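Long-range contacts in exoglucanase A (Cellulomonas fimi, PDB 7CBD), which hydrolyses the 1,4-beta-glucosidic bonds of cellulose with inversion of anomeric configuration, releasing cellobiose from non-reducing chain ends, through the family 6 catalytic domain described here: residues A[99-103]-A[157-163]; A[196-201]-A[262-266]; A[332-336]-A[386-390]. All blocks are in the same frame, centred on the assembly; numbering follows the deposited sequence.

Interaction 1. Residues A[99-103]-A[157-163]; sequences RDCFA and NISEPAC
A disulfide between C101 and C163 ties the loop that follows strand 87-93 to the start of helix 161-182 in the glycoside hydrolase family 6 domain. The two SG atoms are 2.0 Å apart with a C-S-S-C torsion of 95°, near the right angle expected of a relaxed disulfide. Both loops turn tightly here: D100 to A103 and N157 to E160 each form a type I beta turn. Beside the sulfurs, the methyl CB of A162 sits 3.4 Å from C101 O. E160 is the N-cap of the helix, its OE2, in the conformer given, accepting from A162 N at 2.9 Å. The second joint is a stack of amide on ring. In the conformer modelled here, with CG anti to its backbone N (chi1 -163°), F102 lays one face against N157, whose CG lies 3.4 Å above the ring centre with the two planes 12° apart. The N157 amide nitrogen is tied to N153 OD1 of helix 153-156, while K397 makes a cation-pi contact with F102. The covalent link limits how far the loops can separate, and in this conformer the amide backing would probably limit the tilt of F102, whose side chain lies about 5 Å from that of D149, the predicted proton donor.

Interaction 2. Residues A[196-201]-A[262-266]; sequences SGWLGW and YEWNF
W201 and N265 meet ring to side chain, and each also makes a hydrogen bond across the contact, away from the catalytic aspartates. The indole W201 NE1 donates to E263 O at 2.8 Å, nearly straight at 165°. The acceptor lies close to the indole plane, yet seen from the carbonyl the donor stands above its plane and not on a lone pair. N265 lies over one face of the same indole: its CB is 3.9 Å from the centroid of the five-membered ring in a CH-pi contact, and its ND2 lies 3.4 Å above the middle of the ring system. The amide is turned 34° from the indole. From there N265 ND2 reaches S196 O at 2.9 Å, in a more bent bond of 143°. S196 O is gripped twice, because G200 N donates to it from the opposite face of its carbonyl plane.

The second shell fixes these groups. A type I' beta turn from Y262 to N265, closed by N265 N on Y262 O, presents E263 O and the N265 side chain together. With CG anti to the backbone N, the N265 amide is carried over the W201 ring toward S196 O, and OD1 accepts from D267 N, so both ends of the amide are bonded. One water accepts from F266 N and donates to G200 O at 2.8 Å. Farther out, E263 OE2 is bonded to H330 and S196 OG to E270. Replacing W201 with a leucine would probably leave E263 O without its indole donor and uncover the N265 amide on the side where the ring now lies. Chemically, two directional bonds and one aromatic face fix both the indole before helix 202-218 and the amide of the 262-266 loop.

Interaction 3. Residues A[332-336]-A[386-390]; sequences GAWCN and DRMCD
This is a buried disulfide contact between two loops of the family 6 catalytic domain, one leading into strand 347-348 and the other following strand 358-362. C335 SG and C389 SG are bonded at 2.0 Å with a torsion of 97° about the S-S bond, close to the relaxed right angle. The segment 386-390 supplies its cysteine from a short 3-10 turn, 387-389, opened by an Asx turn in which D386 OD1 accepts from M388 N at 2.9 Å. Beside the disulfide, W334 carries most of the remaining side-chain contact. Its CG lies between the backbone N and carbonyl carbon (chi1 63°), which folds the indole back so that C335 CB lies against one of its faces. Across the contact, M388 CB approaches W334 NE1 at 3.6 Å, and C389 SG makes an oblique sulfur-aromatic contact 4.7 Å from the centroid of the six-membered ring of W334. D386 OD2 sits at the ring edge, near its plane, 3.5 Å from W334 CZ2, with the carboxylate turned 75° to the indole. N336 N donates to OD2 of D371, a predicted active-site aspartate, and the C335 side chain touches D371. Water bridges the polar joints: one molecule accepts weakly from W334 NE1 and donates to D386 OD2, one joins N336 ND2 to C389 O, and another accepts from C335 N at 3.0 Å and donates to M388 O at 2.8 Å.

How the interactions relate
Interactions 1 and 3 each hold a disulfide, and their loops pack together, A103 CB close against D386 OD2, with the two centres about 15 Å apart. Both border the catalytic residues. W334 of interaction 3 comes within about 7 Å, side chain to side chain, of D149, the predicted proton donor, and C335 within about 4 Å of D371, a predicted active-site aspartate. Interaction 2 lies away from these sites but touches interaction 1, where W198 NE1 is 3.8 Å from N157 ND2 in a packing contact. Interactions 2 and 3 do not touch; about 5 Å separates their nearest atoms. Along the chain, the three close in succession without overlap.

Interaction 1. Residues A[99-103]-A[157-163]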
loop_
_atom_site.group_PDB
_atom_site.type_symbol
_atom_site.label_atom_id
_atom_site.label_comp_id
_atom_site.label_asym_id
_atom_site.label_seq_id
_atom_site.Cartn_x
_atom_site.Cartn_y
_atom_site.Cartn_z
ATOM N N ARG A 99 -14.556 -6.954 -4.915
ATOM C CA ARG A 99 -13.222 -6.415 -4.682
ATOM C C ARG A 99 -12.293 -6.710 -5.852
ATOM O O ARG A 99 -12.351 -7.779 -6.461
ATOM C CB ARG A 99 -12.633 -7.053 -3.422
ATOM C CG ARG A 99 -11.692 -6.148 -2.650
ATOM C CD ARG A 99 -11.097 -6.851 -1.443
ATOM N NE ARG A 99 -10.160 -7.888 -1.851
ATOM C CZ ARG A 99 -9.609 -8.767 -1.024
ATOM N NH1 ARG A 99 -9.888 -8.736 0.276
ATOM N NH2 ARG A 99 -8.772 -9.679 -1.500
ATOM N N ASP A 100 -11.429 -5.743 -6.162
ATOM C CA ASP A 100 -10.403 -5.896 -7.198
ATOM C C ASP A 100 -11.025 -6.266 -8.546
ATOM O O ASP A 100 -10.677 -7.272 -9.163
ATOM C CB ASP A 100 -9.338 -6.920 -6.787
ATOM C CG ASP A 100 -8.842 -6.710 -5.375
ATOM O OD1 ASP A 100 -8.162 -5.697 -5.116
ATOM O OD2 ASP A 100 -9.138 -7.556 -4.511
ATOM N N CYS A 101 -11.948 -5.418 -9.006
ATOM C CA CYS A 101 -12.787 -5.789 -10.143
ATOM C C CYS A 101 -12.020 -5.941 -11.451
ATOM O O CYS A 101 -12.502 -6.637 -12.351
ATOM C CB CYS A 101 -13.935 -4.798 -10.313
ATOM S SG CYS A 101 -13.431 -3.094 -10.653
ATOM N N PHE A 102 -10.971 -5.210 -11.584
ATOM C CA PHE A 102 -10.018 -5.373 -12.781
ATOM C C PHE A 102 -9.154 -6.728 -12.819
ATOM O O PHE A 102 -8.571 -6.938 -13.831
ATOM C CB PHE A 102 -9.073 -4.162 -12.773
ATOM C CG PHE A 102 -8.336 -3.919 -14.063
ATOM C CD1 PHE A 102 -8.966 -4.058 -15.288
ATOM C CD2 PHE A 102 -7.013 -3.500 -14.040
ATOM C CE1 PHE A 102 -8.282 -3.810 -16.463
ATOM C CE2 PHE A 102 -6.328 -3.246 -15.210
ATOM C CZ PHE A 102 -6.966 -3.396 -16.421
ATOM N N ALA A 103 -9.087 -7.496 -11.746
ATOM C CA ALA A 103 -8.385 -8.732 -11.750
ATOM C C ALA A 103 -9.173 -9.714 -12.589
ATOM O O ALA A 103 -10.345 -9.769 -12.547
ATOM C CB ALA A 103 -8.232 -9.190 -10.334
ATOM N N ASN A 157 -11.066 1.523 -15.494
ATOM C CA ASN A 157 -11.258 0.121 -15.839
ATOM C C ASN A 157 -12.728 -0.233 -15.998
ATOM O O ASN A 157 -13.088 -1.407 -15.908
ATOM C CB ASN A 157 -10.595 -0.765 -14.789
ATOM C CG ASN A 157 -9.105 -0.581 -14.761
ATOM O OD1 ASN A 157 -8.484 -0.342 -15.804
ATOM N ND2 ASN A 157 -8.513 -0.669 -13.572
ATOM N N ILE A 158 -13.578 0.765 -16.255
ATOM C CA ILE A 158 -15.017 0.545 -16.328
ATOM C C ILE A 158 -15.418 -0.207 -17.587
ATOM O O ILE A 158 -16.579 -0.607 -17.712
ATOM C CB ILE A 158 -15.781 1.871 -16.088
ATOM C CG1 ILE A 158 -17.196 1.629 -15.547
ATOM C CG2 ILE A 158 -15.840 2.700 -17.364
ATOM C CD1 ILE A 158 -17.219 1.014 -14.172
ATOM N N SER A 159 -14.480 -0.430 -18.518
ATOM C CA SER A 159 -14.749 -1.277 -19.676
ATOM C C SER A 159 -14.845 -2.747 -19.297
ATOM O O SER A 159 -15.332 -3.548 -20.101
ATOM C CB SER A 159 -13.680 -1.092 -20.759
ATOM O OG SER A 159 -12.389 -1.451 -20.288
ATOM N N GLU A 160 -14.385 -3.121 -18.107
ATOM C CA GLU A 160 -14.515 -4.499 -17.651
ATOM C C GLU A 160 -15.882 -4.686 -17.005
ATOM O O GLU A 160 -16.233 -3.930 -16.091
ATOM C CB GLU A 160 -13.408 -4.836 -16.659
ATOM C CG GLU A 160 -13.665 -6.068 -15.787
ATOM C CD GLU A 160 -13.979 -7.332 -16.579
ATOM O OE1 GLU A 160 -13.392 -7.544 -17.663
ATOM O OE2 GLU A 160 -14.820 -8.123 -16.107
ATOM N N PRO A 161 -16.689 -5.648 -17.461
ATOM C CA PRO A 161 -18.015 -5.849 -16.848
ATOM C C PRO A 161 -17.991 -6.012 -15.336
ATOM O O PRO A 161 -18.887 -5.506 -14.654
ATOM C CB PRO A 161 -18.547 -7.091 -17.577
ATOM C CG PRO A 161 -17.891 -7.018 -18.930
ATOM C CD PRO A 161 -16.510 -6.452 -18.687
ATOM N N ALA A 162 -16.970 -6.671 -14.789
ATOM C CA ALA A 162 -16.894 -6.817 -13.340
ATOM C C ALA A 162 -16.799 -5.467 -12.644
ATOM O O ALA A 162 -17.324 -5.303 -11.538
ATOM C CB ALA A 162 -15.700 -7.681 -12.951
ATOM N N CYS A 163 -16.140 -4.486 -13.266
ATOM C CA CYS A 163 -16.066 -3.162 -12.656
ATOM C C CYS A 163 -17.378 -2.398 -12.792
ATOM O O CYS A 163 -17.755 -1.653 -11.884
ATOM C CB CYS A 163 -14.883 -2.366 -13.212
ATOM S SG CYS A 163 -13.278 -3.012 -12.688
#

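Interaction 2. Residues A[196-201]-A[262-266]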
loop_
_atom_site.group_PDB
_atom_site.type_symbol
_atom_site.label_atom_id
_atom_site.label_comp_id
_atom_site.label_asym_id
_atom_site.label_seq_id
_atom_site.Cartn_x
_atom_site.Cartn_y
_atom_site.Cartn_z
ATOM N N SER A 196 1.054 6.424 -9.036
ATOM C CA SER A 196 1.252 7.208 -10.252
ATOM C C SER A 196 1.230 6.355 -11.512
ATOM O O SER A 196 0.865 6.855 -12.580
ATOM C CB SER A 196 2.552 8.010 -10.188
ATOM O OG SER A 196 3.679 7.185 -9.938
ATOM N N GLY A 197 1.635 5.088 -11.426
ATOM C CA GLY A 197 1.612 4.228 -12.597
ATOM C C GLY A 197 0.226 3.798 -13.025
ATOM O O GLY A 197 0.078 3.130 -14.054
ATOM N N TRP A 198 -0.798 4.164 -12.257
ATOM C CA TRP A 198 -2.192 3.909 -12.589
ATOM C C TRP A 198 -2.936 5.196 -12.907
ATOM O O TRP A 198 -3.648 5.267 -13.914
ATOM C CB TRP A 198 -2.845 3.191 -11.395
ATOM C CG TRP A 198 -4.279 2.750 -11.564
ATOM C CD1 TRP A 198 -5.037 2.756 -12.708
ATOM C CD2 TRP A 198 -5.118 2.232 -10.531
ATOM N NE1 TRP A 198 -6.295 2.263 -12.442
ATOM C CE2 TRP A 198 -6.367 1.937 -11.112
ATOM C CE3 TRP A 198 -4.929 1.987 -9.167
ATOM C CZ2 TRP A 198 -7.421 1.411 -10.373
ATOM C CZ3 TRP A 198 -5.973 1.471 -8.439
ATOM C CH2 TRP A 198 -7.206 1.191 -9.040
ATOM N N LEU A 199 -2.742 6.238 -12.096
ATOM C CA LEU A 199 -3.585 7.426 -12.160
ATOM C C LEU A 199 -2.824 8.715 -12.449
ATOM O O LEU A 199 -3.420 9.792 -12.374
ATOM C CB LEU A 199 -4.406 7.570 -10.870
ATOM C CG LEU A 199 -5.217 6.331 -10.483
ATOM C CD1 LEU A 199 -5.823 6.497 -9.105
ATOM C CD2 LEU A 199 -6.292 6.044 -11.541
ATOM N N GLY A 200 -1.535 8.645 -12.787
ATOM C CA GLY A 200 -0.761 9.868 -12.942
ATOM C C GLY A 200 -1.147 10.709 -14.148
ATOM O O GLY A 200 -0.980 11.936 -14.127
ATOM N N TRP A 201 -1.635 10.073 -15.215
ATOM C CA TRP A 201 -2.111 10.802 -16.388
ATOM C C TRP A 201 -3.227 11.761 -15.996
ATOM O O TRP A 201 -4.114 11.408 -15.218
ATOM C CB TRP A 201 -2.655 9.816 -17.428
ATOM C CG TRP A 201 -1.620 8.850 -17.933
ATOM C CD1 TRP A 201 -0.825 9.002 -19.036
ATOM C CD2 TRP A 201 -1.263 7.585 -17.353
ATOM N NE1 TRP A 201 0.009 7.918 -19.169
ATOM C CE2 TRP A 201 -0.247 7.029 -18.157
ATOM C CE3 TRP A 201 -1.710 6.867 -16.239
ATOM C CZ2 TRP A 201 0.332 5.790 -17.878
ATOM C CZ3 TRP A 201 -1.121 5.638 -15.953
ATOM C CH2 TRP A 201 -0.112 5.115 -16.772
ATOM N N TYR A 262 6.916 5.116 -19.589
ATOM C CA TYR A 262 6.059 6.120 -18.969
ATOM C C TYR A 262 4.778 6.424 -19.737
ATOM O O TYR A 262 3.835 6.940 -19.135
ATOM C CB TYR A 262 6.832 7.408 -18.646
ATOM C CG TYR A 262 7.804 7.231 -17.505
ATOM C CD1 TYR A 262 7.373 6.813 -16.253
ATOM C CD2 TYR A 262 9.159 7.459 -17.687
ATOM C CE1 TYR A 262 8.266 6.638 -15.215
ATOM C CE2 TYR A 262 10.064 7.291 -16.658
ATOM C CZ TYR A 262 9.617 6.882 -15.424
ATOM O OH TYR A 262 10.531 6.710 -14.409
ATOM N N GLU A 263 4.708 6.130 -21.036
ATOM C CA GLU A 263 3.444 6.243 -21.781
ATOM C C GLU A 263 2.830 7.640 -21.653
ATOM O O GLU A 263 1.616 7.794 -21.505
ATOM C CB GLU A 263 2.433 5.170 -21.350
ATOM C CG GLU A 263 2.898 3.735 -21.559
ATOM C CD GLU A 263 1.923 2.690 -21.020
ATOM O OE1 GLU A 263 1.085 3.016 -20.149
ATOM O OE2 GLU A 263 2.013 1.522 -21.459
ATOM N N TRP A 264 3.678 8.668 -21.689
ATOM C CA TRP A 264 3.317 10.095 -21.655
ATOM C C TRP A 264 2.930 10.621 -20.266
ATOM O O TRP A 264 2.573 11.798 -20.144
ATOM C CB TRP A 264 2.260 10.499 -22.699
ATOM C CG TRP A 264 2.668 10.202 -24.127
ATOM C CD1 TRP A 264 2.428 9.053 -24.828
ATOM C CD2 TRP A 264 3.377 11.072 -25.020
ATOM N NE1 TRP A 264 2.945 9.154 -26.100
ATOM C CE2 TRP A 264 3.530 10.385 -26.243
ATOM C CE3 TRP A 264 3.895 12.365 -24.905
ATOM C CZ2 TRP A 264 4.179 10.948 -27.340
ATOM C CZ3 TRP A 264 4.540 12.922 -25.997
ATOM C CH2 TRP A 264 4.678 12.213 -27.198
ATOM N N ASN A 265 2.987 9.795 -19.227
ATOM C CA ASN A 265 2.682 10.217 -17.864
ATOM C C ASN A 265 3.749 11.194 -17.367
ATOM O O ASN A 265 4.943 10.955 -17.537
ATOM C CB ASN A 265 2.718 8.951 -17.006
ATOM C CG ASN A 265 2.026 9.086 -15.670
ATOM O OD1 ASN A 265 1.859 10.176 -15.119
ATOM N ND2 ASN A 265 1.624 7.941 -15.125
ATOM N N PHE A 266 3.320 12.297 -16.731
ATOM C CA PHE A 266 4.258 13.234 -16.105
ATOM C C PHE A 266 4.662 12.834 -14.690
ATOM O O PHE A 266 5.583 13.444 -14.132
ATOM C CB PHE A 266 3.663 14.644 -16.012
ATOM C CG PHE A 266 3.723 15.426 -17.289
ATOM C CD1 PHE A 266 4.885 16.076 -17.675
ATOM C CD2 PHE A 266 2.597 15.543 -18.087
ATOM C CE1 PHE A 266 4.927 16.812 -18.849
ATOM C CE2 PHE A 266 2.633 16.279 -19.257
ATOM C CZ PHE A 266 3.803 16.919 -19.633
HETATM O O HOH W 1 0.611 13.201 -16.053
#

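Interaction 3. Residues A[332-336]-A[386-390]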
loop_
_atom_site.group_PDB
_atom_site.type_symbol
_atom_site.label_atom_id
_atom_site.label_comp_id
_atom_site.label_asym_id
_atom_site.label_seq_id
_atom_site.Cartn_x
_atom_site.Cartn_y
_atom_site.Cartn_z
ATOM N N GLY A 332 2.353 -1.173 -14.614
ATOM C CA GLY A 332 1.135 -1.863 -14.238
ATOM C C GLY A 332 1.349 -3.195 -13.559
ATOM O O GLY A 332 0.376 -3.884 -13.233
ATOM N N ALA A 333 2.605 -3.593 -13.347
ATOM C CA ALA A 333 2.917 -4.904 -12.781
ATOM C C ALA A 333 2.783 -4.814 -11.265
ATOM O O ALA A 333 3.699 -4.369 -10.561
ATOM C CB ALA A 333 4.304 -5.361 -13.218
ATOM N N TRP A 334 1.631 -5.238 -10.757
ATOM C CA TRP A 334 1.318 -5.081 -9.343
ATOM C C TRP A 334 1.604 -6.325 -8.521
ATOM O O TRP A 334 1.681 -6.221 -7.292
ATOM C CB TRP A 334 -0.155 -4.678 -9.137
ATOM C CG TRP A 334 -1.133 -5.712 -9.615
ATOM C CD1 TRP A 334 -1.763 -5.743 -10.826
ATOM C CD2 TRP A 334 -1.583 -6.875 -8.898
ATOM N NE1 TRP A 334 -2.577 -6.847 -10.905
ATOM C CE2 TRP A 334 -2.487 -7.556 -9.735
ATOM C CE3 TRP A 334 -1.323 -7.390 -7.622
ATOM C CZ2 TRP A 334 -3.123 -8.736 -9.346
ATOM C CZ3 TRP A 334 -1.947 -8.568 -7.239
ATOM C CH2 TRP A 334 -2.843 -9.223 -8.098
ATOM N N CYS A 335 1.764 -7.493 -9.144
ATOM C CA CYS A 335 1.821 -8.742 -8.393
ATOM C C CYS A 335 3.254 -9.257 -8.289
ATOM O O CYS A 335 3.819 -9.762 -9.270
ATOM C CB CYS A 335 0.897 -9.811 -8.967
ATOM S SG CYS A 335 0.812 -11.182 -7.801
ATOM N N ASN A 336 3.819 -9.164 -7.082
ATOM C CA ASN A 336 5.145 -9.685 -6.766
ATOM C C ASN A 336 6.182 -9.374 -7.847
ATOM O O ASN A 336 6.904 -10.284 -8.275
ATOM C CB ASN A 336 5.082 -11.204 -6.585
ATOM C CG ASN A 336 4.108 -11.637 -5.505
ATOM O OD1 ASN A 336 4.033 -11.035 -4.429
ATOM N ND2 ASN A 336 3.360 -12.705 -5.781
ATOM N N ASP A 386 -4.721 -15.475 -10.301
ATOM C CA ASP A 386 -4.684 -14.281 -11.138
ATOM C C ASP A 386 -3.408 -14.326 -11.966
ATOM O O ASP A 386 -2.306 -14.343 -11.408
ATOM C CB ASP A 386 -4.700 -13.024 -10.266
ATOM C CG ASP A 386 -4.958 -11.745 -11.061
ATOM O OD1 ASP A 386 -4.478 -11.606 -12.207
ATOM O OD2 ASP A 386 -5.652 -10.863 -10.522
ATOM N N ARG A 387 -3.556 -14.331 -13.291
ATOM C CA ARG A 387 -2.393 -14.454 -14.160
ATOM C C ARG A 387 -1.467 -13.246 -14.101
ATOM O O ARG A 387 -0.335 -13.338 -14.585
ATOM C CB ARG A 387 -2.821 -14.768 -15.593
ATOM C CG ARG A 387 -3.454 -16.139 -15.734
ATOM C CD ARG A 387 -3.322 -16.687 -17.140
ATOM N NE ARG A 387 -1.951 -17.102 -17.425
ATOM C CZ ARG A 387 -1.485 -17.402 -18.634
ATOM N NH1 ARG A 387 -0.219 -17.765 -18.779
ATOM N NH2 ARG A 387 -2.278 -17.325 -19.696
ATOM N N MET A 388 -1.889 -12.134 -13.494
ATOM C CA MET A 388 -0.933 -11.053 -13.272
ATOM C C MET A 388 0.181 -11.457 -12.311
ATOM O O MET A 388 1.219 -10.783 -12.258
ATOM C CB MET A 388 -1.649 -9.792 -12.804
ATOM C CG MET A 388 -2.474 -9.150 -13.913
ATOM S SD MET A 388 -1.467 -8.565 -15.290
ATOM C CE MET A 388 -0.716 -7.109 -14.568
ATOM N N CYS A 389 -0.006 -12.547 -11.567
ATOM C CA CYS A 389 1.000 -13.109 -10.676
ATOM C C CYS A 389 1.790 -14.228 -11.338
ATOM O O CYS A 389 2.644 -14.843 -10.689
ATOM C CB CYS A 389 0.314 -13.655 -9.423
ATOM S SG CYS A 389 -0.632 -12.431 -8.521
ATOM N N ASP A 390 1.511 -14.502 -12.613
ATOM C CA ASP A 390 2.024 -15.656 -13.338
ATOM C C ASP A 390 3.256 -15.256 -14.137
ATOM O O ASP A 390 3.142 -14.435 -15.067
ATOM C CB ASP A 390 0.908 -16.106 -14.278
ATOM C CG ASP A 390 1.247 -17.325 -15.118
ATOM O OD1 ASP A 390 2.391 -17.835 -15.106
ATOM O OD2 ASP A 390 0.322 -17.762 -15.833
HETATM O O HOH W 2 -5.123 -8.215 -11.749
HETATM O O HOH W 3 1.838 -8.062 -12.063
HETATM O O HOH W 4 4.067 -13.949 -8.359
#